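Local coordinates for protoporphyrinogen oxidase (Exiguobacterium sibiricum, PDB 3LOV), which probably catalyses the FAD-dependent oxidation of coproporphyrinogen III to coproporphyrin III by molecular oxygen, a step in the biosynthesis of heme b, at residues Ala46-Asp51 and Ile55-Asp60; Ser309-Thr314 and Glu378-Ala383; Phe330-Asn333 and Pro337-Ile340; Leu360-Gly365 and Gln382-Asp387. One frame throughout, in Å; residues are numbered along the deposited sequence.

Contact 1 (Ala46-Asp51 and Ile55-Asp60); sequences ATYRED and IERGPD. With FAD (flavin-adenine dinucleotide), chain B.
Tyr-48 and Ile-55 form a hydrogen-bonded antiparallel pair, with Tyr-48 N to Ile-55 O at 2.8 Å and Ile-55 N to Tyr-48 O at 2.9 Å, and Thr-47 faces Glu-56 as the adjoining non-hydrogen-bonded pair. Strands 47-48 and 55-56 thus make a short beta hairpin, whose second arm runs on to Pro-59 and the FAD-binding Asp-60. Just past the strand ends, one further backbone bond, Arg-57 N to Ala-46 O, is nearly straight at 168°. On the face carrying Thr-47 and Glu-56, OG1 of Thr-47 donates to OE1 of Glu-56 over 2.7 Å, on the syn side of the carboxylate but 31° out of its plane. The bend of the glutamate chain at chi2 (-65°) brings OE1 back to the threonine, while OE2 is taken by Leu-235 N. On the other face, Tyr-48 and Ile-55 meet through their CB atoms; the phenol ring leads away, its OH hydrogen-bonded to NE2 of Gln-400, and NH2 of Arg-57 lies obliquely near CD1. A water accepts from Gly-58 N and, at 3.3 Å, from Ala-46 N, linking the two segments, and lies 2.8 Å from Pro-59 O. Pro-59 meets the flavin directly, its CA 3.4 Å from FAD N5.

Contact 2 (Ser309-Thr314 and Glu378-Ala383); sequences STATVT and EVLQQA. With FAD (flavin-adenine dinucleotide), chain B.
Leu-380 carries the helix side of this contact, meeting Ala-311 and Val-313, two residues that point from the same face of strand 307-318. Before it, Glu-378 and Val-379, both exposed, lie in the first turn of helix 377-392, and their carbonyl oxygens accept the backbone N-H groups of Gln-382 and Ala-383, the regular i to i+4 bonds of an alpha helix. Leu-380 itself points toward the strand. With CG anti to the backbone N (chi1 -171°), its two methyl branches are carried out over the sheet. CD2 reaches the methyl of Ala-311 at 3.8 Å, while the branch carbon CG lies 3.9 Å from CG2 of Val-313. The Val-313 and Leu-380 side chains run past each other in opposite senses, so the valine methyl comes against the flank of the leucine. This is a helix packed on a mixed beta-sheet, in which strand 307-318 lies between strands 357-364 and 400-411. Gln-381 comes next; its backbone makes the closest CA-CA approach, 7.1 Å to Val-313, but its side chain reaches Val-401 of the edge strand instead. Two residues on, Ala-383 packs on Ser-339 in the loop before strand 340-345. Alternation along the strand gives Thr-310 to the opposite face, where its CB lies 3.6 Å from methyl C7M of the flavin.

Contact 3 (Phe330-Asn333 and Pro337-Ile340); sequences FVVN and PYSI
Val-332 is the tight centre of this contact: both its methyls face the 337-340 segment, and CG2 comes to 3.2 Å from the carbonyl oxygen of Ile-340. CG1 of the same valine lies 3.7 Å from that oxygen, so the oxygen rests against the isopropyl group, nearer CG2. CG2 also packs on CG1 of Ile-340 at 4.3 Å. A second buried point lies beside it, where methyl CD1 of Ile-340 approaches the rim of the Phe-330 ring near its plane, 3.9 Å from CZ. The isoleucine places CG1 between its backbone N and carbonyl carbon (chi1 69°), and with chi2 extended (-176°) the terminal methyl is carried to the phenylalanine although the side chain sets out in another direction. The two side chains cross at about a right angle.

Toward the turn the contact is sparser. Tyr-338 touches Val-332 through a single near pair, CD2 to CG1 at 4.0 Å, with the methyl oblique to the ring; its hydroxyl has a weak hydrogen bond to Lys-390. Pro-337, which is exposed, and Ser-339 both direct CB away from the strand, and the side chain of Ser-339 packs on Ala-383 of helix 377-392. No hydrogen bond joins the two segments themselves. The strand's backbone bonds go instead to residues past 337-340: Val-332 with Thr-341 and Phe-330 with Cys-343. The contact therefore lies at the mouth of the turn linking the antiparallel neighbours 329-332 and 340-345, a beta hairpin of the mixed sheet, on the side where that sheet is covered by helix 377-392.

Contact 4 (Leu360-Gly365 and Gln382-Asp387); sequences LRAFVG and QAVLQD
Helix 377-392 packs on one face of the mixed beta-sheet, and here Val-384 meets two residues of strand 357-364, Ala-362 and Val-364. The backbones come nearest at Ala-362 and Val-384, whose CA atoms are 7.2 Å apart. Each methyl of Val-384 has its own partner: CG1 lies 3.8 Å from CB of Ala-362, and CG2 lies 3.8 Å from CG2 of Val-364. Having CG1 anti to the backbone N (chi1 168°) spreads the two branches along the strand, so that one residue spans two strand positions on the same face. Val-384 also touches Val-313 and Ile-340 on the flanking strands. The intervening Phe-363 and Arg-361 point to the opposite face, where Arg-361 NH1 is hydrogen-bonded to Gly-58 O. On the outer side of the helix, Gln-386 NE2 donates to a lone pair of Gln-382 OE1 at 3.0 Å, tying successive turns together. One turn after Val-384, Asp-387 OD2 accepts from the backbone N of Ile-340. No hydrogen bond crosses between the segments, so this local contact is apolar; burial of methyl groups probably provides its stability, with Asp-387 adding a polar link to the next strand.

Overall arrangement
Contacts 2, 3 and 4 belong to one mixed sheet and the helix 377-392 lying on it. Contact 1 comes first in the chain, its centre about 16 Å from that of contact 2; there Arg-57 O probably accepts a hydrogen bond from Thr-312 OG1. Strand 307-318 of contact 2 follows, then contact 3, at the loop end of the hairpin of strands 329-332 and 340-345, then strand 357-364 of contact 4, about 9 Å from contact 3 between centres. Contacts 2 and 4, centres about 6 Å apart, end on the same helix. Thr-310 meets FAD from the face opposite to Ala-311 and Val-313, so flavin and helix lie on opposite sides of this strand.

Contact 1 (Ala46-Asp51 and Ile55-Asp60)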
# COMPACT_ATOMS: atom_id res chain seq x y z
N ALA A 46 3.00 -5.07 11.37
CA ALA A 46 3.77 -5.46 12.55
C ALA A 46 4.43 -4.19 13.12
O ALA A 46 4.86 -3.33 12.35
CB ALA A 46 4.82 -6.49 12.15
N THR A 47 4.50 -4.04 14.45
CA THR A 47 5.08 -2.83 15.04
C THR A 47 6.13 -3.20 16.08
O THR A 47 5.85 -3.96 17.01
CB THR A 47 4.02 -1.94 15.71
OG1 THR A 47 2.88 -1.81 14.86
CG2 THR A 47 4.59 -0.55 16.06
N TYR A 48 7.33 -2.67 15.90
CA TYR A 48 8.38 -2.81 16.91
C TYR A 48 8.09 -1.88 18.11
O TYR A 48 8.03 -0.65 17.95
CB TYR A 48 9.74 -2.47 16.32
CG TYR A 48 10.92 -2.67 17.27
CD1 TYR A 48 11.44 -3.94 17.52
CD2 TYR A 48 11.53 -1.59 17.88
CE1 TYR A 48 12.52 -4.12 18.37
CE2 TYR A 48 12.60 -1.75 18.74
CZ TYR A 48 13.09 -3.01 18.98
OH TYR A 48 14.15 -3.17 19.81
N ARG A 49 7.91 -2.48 19.29
CA ARG A 49 7.49 -1.76 20.50
C ARG A 49 8.33 -2.19 21.70
O ARG A 49 7.85 -2.86 22.57
CB ARG A 49 6.02 -2.05 20.76
CG ARG A 49 5.07 -1.37 19.77
CD ARG A 49 3.61 -1.86 19.94
NE ARG A 49 3.46 -3.24 19.52
CZ ARG A 49 2.37 -3.99 19.71
NH1 ARG A 49 1.29 -3.53 20.32
NH2 ARG A 49 2.36 -5.24 19.25
N GLU A 50 9.61 -1.85 21.71
CA GLU A 50 10.46 -2.13 22.86
C GLU A 50 11.20 -0.85 23.10
O GLU A 50 11.29 -0.02 22.20
CB GLU A 50 11.49 -3.23 22.58
CG GLU A 50 10.94 -4.51 21.98
CD GLU A 50 10.23 -5.38 22.98
OE1 GLU A 50 10.37 -5.16 24.21
OE2 GLU A 50 9.51 -6.30 22.52
N ASP A 51 11.69 -0.68 24.33
CA ASP A 51 12.48 0.49 24.74
C ASP A 51 11.85 1.83 24.49
O ASP A 51 12.54 2.77 24.16
CB ASP A 51 13.85 0.43 24.07
CG ASP A 51 14.54 -0.90 24.30
OD1 ASP A 51 14.09 -1.65 25.19
OD2 ASP A 51 15.51 -1.20 23.59
N ILE A 55 7.75 1.68 16.23
CA ILE A 55 8.31 1.81 14.87
C ILE A 55 7.64 0.76 13.99
O ILE A 55 7.68 -0.42 14.32
CB ILE A 55 9.83 1.62 14.91
CG1 ILE A 55 10.50 2.77 15.68
CG2 ILE A 55 10.42 1.55 13.50
CD1 ILE A 55 11.96 2.50 16.02
N GLU A 56 7.03 1.19 12.89
CA GLU A 56 6.29 0.26 12.01
C GLU A 56 7.24 -0.55 11.12
O GLU A 56 8.19 -0.00 10.58
CB GLU A 56 5.24 1.00 11.16
CG GLU A 56 4.18 1.76 12.00
CD GLU A 56 3.31 0.84 12.82
OE1 GLU A 56 3.36 -0.39 12.61
OE2 GLU A 56 2.53 1.36 13.67
N ARG A 57 7.01 -1.85 11.03
CA ARG A 57 7.81 -2.71 10.18
C ARG A 57 7.24 -2.83 8.80
O ARG A 57 7.97 -3.06 7.86
CB ARG A 57 7.93 -4.11 10.77
CG ARG A 57 8.86 -4.20 11.97
CD ARG A 57 8.98 -5.67 12.31
NE ARG A 57 9.77 -5.96 13.48
CZ ARG A 57 10.95 -6.55 13.49
NH1 ARG A 57 11.57 -6.88 12.36
NH2 ARG A 57 11.54 -6.79 14.65
N GLY A 58 5.92 -2.70 8.68
CA GLY A 58 5.22 -2.71 7.38
C GLY A 58 4.55 -1.38 7.07
O GLY A 58 5.19 -0.35 7.08
N PRO A 59 3.26 -1.39 6.76
CA PRO A 59 2.54 -0.11 6.60
C PRO A 59 2.72 0.79 7.85
O PRO A 59 2.69 0.30 8.98
CB PRO A 59 1.06 -0.52 6.53
CG PRO A 59 1.03 -1.95 6.25
CD PRO A 59 2.37 -2.55 6.67
N ASP A 60 2.95 2.08 7.67
CA ASP A 60 3.07 2.93 8.85
C ASP A 60 1.80 3.71 9.14
O ASP A 60 1.63 4.23 10.24
CB ASP A 60 4.33 3.82 8.79
CG ASP A 60 4.20 5.03 7.87
OD1 ASP A 60 3.31 5.04 7.01
OD2 ASP A 60 5.00 5.97 8.05
PA FAD B . -1.46 -9.93 4.31
O1A FAD B . -1.13 -8.86 5.31
O2A FAD B . -0.41 -10.37 3.36
O5B FAD B . -1.99 -11.20 5.11
C5B FAD B . -2.09 -12.47 4.52
C4B FAD B . -2.22 -13.50 5.66
O4B FAD B . -2.54 -14.79 5.14
C3B FAD B . -0.93 -13.59 6.45
O3B FAD B . -1.16 -13.56 7.84
C2B FAD B . -0.39 -14.92 5.96
O2B FAD B . 0.37 -15.58 6.91
C1B FAD B . -1.65 -15.71 5.69
N9A FAD B . -1.50 -16.85 4.76
C8A FAD B . -0.70 -17.02 3.65
N7A FAD B . -0.92 -18.25 3.12
C5A FAD B . -1.86 -18.88 3.89
C6A FAD B . -2.48 -20.12 3.84
N6A FAD B . -2.23 -20.98 2.86
N1A FAD B . -3.42 -20.46 4.81
C2A FAD B . -3.76 -19.57 5.80
N3A FAD B . -3.15 -18.33 5.83
C4A FAD B . -2.21 -18.00 4.92
N1 FAD B . -1.05 0.17 3.05
C2 FAD B . -1.42 1.36 3.61
O2 FAD B . -2.62 1.67 3.70
N3 FAD B . -0.46 2.23 4.05
C4 FAD B . 0.86 1.97 3.93
O4 FAD B . 1.66 2.77 4.37
C4X FAD B . 1.27 0.79 3.34
N5 FAD B . 2.62 0.49 3.26
C5X FAD B . 2.99 -0.72 2.67
C6 FAD B . 4.35 -1.03 2.54
C7 FAD B . 4.75 -2.25 1.96
C7M FAD B . 6.21 -2.58 1.83
C8 FAD B . 3.78 -3.17 1.53
C8M FAD B . 4.16 -4.49 0.87
C9 FAD B . 2.43 -2.88 1.66
C9A FAD B . 2.02 -1.66 2.23
N10 FAD B . 0.65 -1.36 2.37
C10 FAD B . 0.29 -0.12 2.92
C1' FAD B . -0.45 -2.28 1.90
C2' FAD B . -0.94 -3.12 3.11
O2' FAD B . 0.11 -3.90 3.56
C3' FAD B . -2.12 -4.03 2.78
O3' FAD B . -3.25 -3.17 2.66
C4' FAD B . -2.48 -5.09 3.85
O4' FAD B . -1.43 -5.48 4.71
C5' FAD B . -2.95 -6.39 3.21
O5' FAD B . -3.40 -7.26 4.22
P FAD B . -4.00 -8.65 3.80
O1P FAD B . -4.84 -8.57 2.55
O2P FAD B . -4.64 -9.39 4.96
O3P FAD B . -2.69 -9.53 3.37
O HOH W 1 3.49 -2.09 10.16
O HOH W 2 8.34 -6.21 16.01

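Contact 2 (Ser309-Thr314 and Glu378-Ala383)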
# COMPACT_ATOMS: atom_id res chain seq x y z
N SER A 309 9.02 -7.64 -4.13
CA SER A 309 9.29 -7.67 -2.70
C SER A 309 9.94 -6.40 -2.22
O SER A 309 10.69 -5.77 -2.94
CB SER A 309 10.23 -8.84 -2.33
OG SER A 309 9.61 -10.06 -2.69
N THR A 310 9.68 -6.06 -0.96
CA THR A 310 10.19 -4.87 -0.33
C THR A 310 10.81 -5.26 1.01
O THR A 310 10.27 -6.12 1.71
CB THR A 310 9.05 -3.82 -0.05
OG1 THR A 310 8.32 -3.54 -1.26
CG2 THR A 310 9.63 -2.50 0.53
N ALA A 311 11.96 -4.67 1.33
CA ALA A 311 12.47 -4.65 2.72
C ALA A 311 12.39 -3.23 3.31
O ALA A 311 12.63 -2.23 2.61
CB ALA A 311 13.90 -5.14 2.78
N THR A 312 12.05 -3.14 4.59
CA THR A 312 12.24 -1.90 5.32
C THR A 312 13.43 -2.10 6.26
O THR A 312 13.58 -3.15 6.90
CB THR A 312 10.97 -1.45 6.08
OG1 THR A 312 10.63 -2.43 7.07
CG2 THR A 312 9.78 -1.25 5.10
N VAL A 313 14.30 -1.10 6.29
CA VAL A 313 15.52 -1.17 7.09
C VAL A 313 15.51 0.10 7.94
O VAL A 313 15.60 1.20 7.41
CB VAL A 313 16.79 -1.31 6.22
CG1 VAL A 313 18.07 -1.41 7.12
CG2 VAL A 313 16.66 -2.52 5.28
N THR A 314 15.30 -0.06 9.23
CA THR A 314 15.13 1.05 10.14
C THR A 314 16.39 1.14 10.97
O THR A 314 16.83 0.15 11.50
CB THR A 314 13.91 0.88 11.07
OG1 THR A 314 12.69 1.03 10.31
CG2 THR A 314 13.95 1.93 12.19
N GLU A 378 23.19 -8.69 6.47
CA GLU A 378 24.44 -7.92 6.46
C GLU A 378 24.63 -7.23 5.11
O GLU A 378 25.05 -6.09 5.08
CB GLU A 378 25.68 -8.78 6.78
CG GLU A 378 25.48 -9.74 7.96
CD GLU A 378 24.88 -11.07 7.51
OE1 GLU A 378 25.59 -11.81 6.80
OE2 GLU A 378 23.69 -11.37 7.84
N VAL A 379 24.31 -7.92 4.02
CA VAL A 379 24.38 -7.32 2.68
C VAL A 379 23.33 -6.20 2.47
O VAL A 379 23.63 -5.15 1.90
CB VAL A 379 24.27 -8.40 1.59
CG1 VAL A 379 24.12 -7.77 0.25
CG2 VAL A 379 25.51 -9.28 1.59
N LEU A 380 22.11 -6.44 2.93
CA LEU A 380 21.03 -5.44 2.88
C LEU A 380 21.37 -4.21 3.74
O LEU A 380 21.26 -3.07 3.31
CB LEU A 380 19.75 -6.09 3.38
CG LEU A 380 18.40 -5.40 3.28
CD1 LEU A 380 18.17 -4.79 1.87
CD2 LEU A 380 17.33 -6.44 3.60
N GLN A 381 21.82 -4.46 4.95
CA GLN A 381 22.20 -3.39 5.84
C GLN A 381 23.35 -2.55 5.28
O GLN A 381 23.31 -1.32 5.32
CB GLN A 381 22.62 -3.97 7.16
CG GLN A 381 23.14 -2.94 8.11
CD GLN A 381 23.06 -3.43 9.52
OE1 GLN A 381 22.43 -4.46 9.79
NE2 GLN A 381 23.68 -2.69 10.44
N GLN A 382 24.36 -3.23 4.75
CA GLN A 382 25.53 -2.54 4.22
C GLN A 382 25.16 -1.65 3.02
O GLN A 382 25.58 -0.50 2.95
CB GLN A 382 26.64 -3.57 3.87
CG GLN A 382 27.95 -2.98 3.31
CD GLN A 382 28.52 -1.84 4.16
OE1 GLN A 382 28.98 -0.83 3.63
NE2 GLN A 382 28.46 -2.00 5.49
N ALA A 383 24.32 -2.15 2.11
CA ALA A 383 23.85 -1.37 0.98
C ALA A 383 23.09 -0.12 1.45
O ALA A 383 23.33 0.98 0.96
CB ALA A 383 22.96 -2.22 0.08
PA FAD B . -1.46 -9.93 4.31
O1A FAD B . -1.13 -8.86 5.31
O2A FAD B . -0.41 -10.37 3.36
O5B FAD B . -1.99 -11.20 5.11
C5B FAD B . -2.09 -12.47 4.52
C4B FAD B . -2.22 -13.50 5.66
O4B FAD B . -2.54 -14.79 5.14
C3B FAD B . -0.93 -13.59 6.45
O3B FAD B . -1.16 -13.56 7.84
C2B FAD B . -0.39 -14.92 5.96
O2B FAD B . 0.37 -15.58 6.91
C1B FAD B . -1.65 -15.71 5.69
N9A FAD B . -1.50 -16.85 4.76
C8A FAD B . -0.70 -17.02 3.65
N7A FAD B . -0.92 -18.25 3.12
C5A FAD B . -1.86 -18.88 3.89
C6A FAD B . -2.48 -20.12 3.84
N6A FAD B . -2.23 -20.98 2.86
N1A FAD B . -3.42 -20.46 4.81
C2A FAD B . -3.76 -19.57 5.80
N3A FAD B . -3.15 -18.33 5.83
C4A FAD B . -2.21 -18.00 4.92
N1 FAD B . -1.05 0.17 3.05
C2 FAD B . -1.42 1.36 3.61
O2 FAD B . -2.62 1.67 3.70
N3 FAD B . -0.46 2.23 4.05
C4 FAD B . 0.86 1.97 3.93
O4 FAD B . 1.66 2.77 4.37
C4X FAD B . 1.27 0.79 3.34
N5 FAD B . 2.62 0.49 3.26
C5X FAD B . 2.99 -0.72 2.67
C6 FAD B . 4.35 -1.03 2.54
C7 FAD B . 4.75 -2.25 1.96
C7M FAD B . 6.21 -2.58 1.83
C8 FAD B . 3.78 -3.17 1.53
C8M FAD B . 4.16 -4.49 0.87
C9 FAD B . 2.43 -2.88 1.66
C9A FAD B . 2.02 -1.66 2.23
N10 FAD B . 0.65 -1.36 2.37
C10 FAD B . 0.29 -0.12 2.92
C1' FAD B . -0.45 -2.28 1.90
C2' FAD B . -0.94 -3.12 3.11
O2' FAD B . 0.11 -3.90 3.56
C3' FAD B . -2.12 -4.03 2.78
O3' FAD B . -3.25 -3.17 2.66
C4' FAD B . -2.48 -5.09 3.85
O4' FAD B . -1.43 -5.48 4.71
C5' FAD B . -2.95 -6.39 3.21
O5' FAD B . -3.40 -7.26 4.22
P FAD B . -4.00 -8.65 3.80
O1P FAD B . -4.84 -8.57 2.55
O2P FAD B . -4.64 -9.39 4.96
O3P FAD B . -2.69 -9.53 3.37

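Contact 3 (Phe330-Asn333 and Pro337-Ile340)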
# COMPACT_ATOMS: atom_id res chain seq x y z
N PHE A 330 12.65 11.49 1.82
CA PHE A 330 12.87 11.63 0.38
C PHE A 330 12.50 10.36 -0.40
O PHE A 330 12.56 9.26 0.16
CB PHE A 330 14.33 12.05 0.08
CG PHE A 330 15.38 11.05 0.52
CD1 PHE A 330 15.76 10.00 -0.31
CD2 PHE A 330 16.04 11.19 1.75
CE1 PHE A 330 16.71 9.08 0.09
CE2 PHE A 330 17.02 10.27 2.15
CZ PHE A 330 17.36 9.23 1.31
N VAL A 331 12.12 10.54 -1.67
CA VAL A 331 11.94 9.46 -2.64
C VAL A 331 13.12 9.49 -3.66
O VAL A 331 13.69 10.56 -3.90
CB VAL A 331 10.59 9.58 -3.36
CG1 VAL A 331 9.44 9.33 -2.38
CG2 VAL A 331 10.43 10.98 -3.99
N VAL A 332 13.52 8.33 -4.18
CA VAL A 332 14.68 8.24 -5.07
C VAL A 332 14.28 7.95 -6.52
O VAL A 332 13.50 7.03 -6.82
CB VAL A 332 15.66 7.14 -4.60
CG1 VAL A 332 16.98 7.12 -5.47
CG2 VAL A 332 15.95 7.32 -3.12
N ASN A 333 14.85 8.72 -7.44
CA ASN A 333 14.69 8.43 -8.85
C ASN A 333 15.37 7.08 -9.14
O ASN A 333 16.50 6.84 -8.72
CB ASN A 333 15.26 9.54 -9.71
CG ASN A 333 15.00 9.33 -11.20
OD1 ASN A 333 15.18 8.23 -11.73
ND2 ASN A 333 14.56 10.39 -11.87
N PRO A 337 22.22 6.14 -8.68
CA PRO A 337 23.00 4.96 -8.22
C PRO A 337 22.83 4.61 -6.73
O PRO A 337 23.75 4.80 -5.94
CB PRO A 337 24.44 5.38 -8.56
CG PRO A 337 24.42 6.87 -8.43
CD PRO A 337 23.08 7.30 -8.95
N TYR A 338 21.64 4.10 -6.37
CA TYR A 338 21.31 3.78 -4.98
C TYR A 338 20.49 2.51 -4.91
O TYR A 338 19.76 2.20 -5.83
CB TYR A 338 20.51 4.91 -4.31
CG TYR A 338 21.23 6.22 -4.31
CD1 TYR A 338 22.19 6.48 -3.34
CD2 TYR A 338 20.98 7.17 -5.26
CE1 TYR A 338 22.88 7.67 -3.31
CE2 TYR A 338 21.67 8.37 -5.26
CZ TYR A 338 22.62 8.62 -4.27
OH TYR A 338 23.33 9.80 -4.24
N SER A 339 20.62 1.79 -3.82
CA SER A 339 19.78 0.65 -3.51
C SER A 339 18.44 1.08 -2.91
O SER A 339 17.43 0.44 -3.19
CB SER A 339 20.51 -0.27 -2.54
OG SER A 339 21.73 -0.73 -3.12
N ILE A 340 18.41 2.14 -2.11
CA ILE A 340 17.16 2.56 -1.50
C ILE A 340 16.22 3.33 -2.44
O ILE A 340 16.66 4.17 -3.23
CB ILE A 340 17.37 3.34 -0.18
CG1 ILE A 340 18.01 4.72 -0.38
CG2 ILE A 340 18.22 2.54 0.76
CD1 ILE A 340 18.30 5.44 1.00

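Contact 4 (Leu360-Gly365 and Gln382-Asp387)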
# COMPACT_ATOMS: atom_id res chain seq x y z
N LEU A 360 15.76 6.56 11.10
CA LEU A 360 15.62 6.55 9.65
C LEU A 360 15.02 5.19 9.22
O LEU A 360 15.44 4.14 9.69
CB LEU A 360 16.96 6.85 8.94
CG LEU A 360 17.69 8.20 9.19
CD1 LEU A 360 19.01 8.29 8.39
CD2 LEU A 360 16.81 9.40 8.84
N ARG A 361 14.01 5.22 8.36
CA ARG A 361 13.44 3.97 7.78
C ARG A 361 13.61 4.03 6.26
O ARG A 361 13.00 4.86 5.61
CB ARG A 361 11.96 3.73 8.14
CG ARG A 361 11.48 2.30 7.69
CD ARG A 361 10.16 1.80 8.28
NE ARG A 361 8.99 2.37 7.63
CZ ARG A 361 7.82 1.74 7.45
NH1 ARG A 361 7.59 0.50 7.89
NH2 ARG A 361 6.85 2.37 6.82
N ALA A 362 14.51 3.20 5.73
CA ALA A 362 14.73 3.09 4.29
C ALA A 362 13.91 1.92 3.71
O ALA A 362 13.69 0.92 4.37
CB ALA A 362 16.22 2.95 3.96
N PHE A 363 13.43 2.09 2.49
CA PHE A 363 12.76 1.04 1.74
C PHE A 363 13.68 0.58 0.60
O PHE A 363 14.41 1.39 0.00
CB PHE A 363 11.46 1.56 1.13
CG PHE A 363 10.41 1.89 2.15
CD1 PHE A 363 10.49 3.03 2.92
CD2 PHE A 363 9.30 1.07 2.31
CE1 PHE A 363 9.50 3.34 3.85
CE2 PHE A 363 8.30 1.38 3.25
CZ PHE A 363 8.40 2.49 4.00
N VAL A 364 13.64 -0.73 0.33
CA VAL A 364 14.42 -1.35 -0.76
C VAL A 364 13.50 -2.30 -1.53
O VAL A 364 12.76 -3.07 -0.90
CB VAL A 364 15.64 -2.18 -0.22
CG1 VAL A 364 16.27 -3.01 -1.36
CG2 VAL A 364 16.72 -1.26 0.42
N GLY A 365 13.54 -2.24 -2.86
CA GLY A 365 12.75 -3.12 -3.70
C GLY A 365 11.89 -2.36 -4.69
O GLY A 365 11.17 -1.45 -4.31
N GLN A 382 24.36 -3.23 4.75
CA GLN A 382 25.53 -2.54 4.22
C GLN A 382 25.16 -1.65 3.02
O GLN A 382 25.58 -0.50 2.95
CB GLN A 382 26.64 -3.57 3.87
CG GLN A 382 27.95 -2.98 3.31
CD GLN A 382 28.52 -1.84 4.16
OE1 GLN A 382 28.98 -0.83 3.63
NE2 GLN A 382 28.46 -2.00 5.49
N ALA A 383 24.32 -2.15 2.11
CA ALA A 383 23.85 -1.37 0.98
C ALA A 383 23.09 -0.12 1.45
O ALA A 383 23.33 0.98 0.96
CB ALA A 383 22.96 -2.22 0.08
N VAL A 384 22.16 -0.31 2.39
CA VAL A 384 21.39 0.82 2.92
C VAL A 384 22.33 1.85 3.59
O VAL A 384 22.19 3.06 3.38
CB VAL A 384 20.25 0.36 3.90
CG1 VAL A 384 19.64 1.56 4.68
CG2 VAL A 384 19.14 -0.34 3.16
N LEU A 385 23.29 1.36 4.37
CA LEU A 385 24.23 2.25 5.07
C LEU A 385 25.08 3.06 4.10
O LEU A 385 25.21 4.27 4.26
CB LEU A 385 25.13 1.50 6.04
CG LEU A 385 24.57 1.62 7.45
CD1 LEU A 385 24.91 0.41 8.36
CD2 LEU A 385 24.97 2.96 8.05
N GLN A 386 25.65 2.39 3.11
CA GLN A 386 26.43 3.09 2.09
C GLN A 386 25.62 4.19 1.41
O GLN A 386 26.14 5.28 1.13
CB GLN A 386 26.88 2.13 1.01
CG GLN A 386 27.85 1.08 1.50
CD GLN A 386 28.46 0.29 0.35
OE1 GLN A 386 28.42 0.72 -0.81
NE2 GLN A 386 29.04 -0.87 0.68
N ASP A 387 24.37 3.89 1.08
CA ASP A 387 23.54 4.88 0.40
C ASP A 387 23.41 6.07 1.30
O ASP A 387 23.69 7.19 0.89
CB ASP A 387 22.14 4.32 0.06
CG ASP A 387 22.14 3.41 -1.17
OD1 ASP A 387 23.18 3.33 -1.84
OD2 ASP A 387 21.10 2.78 -1.47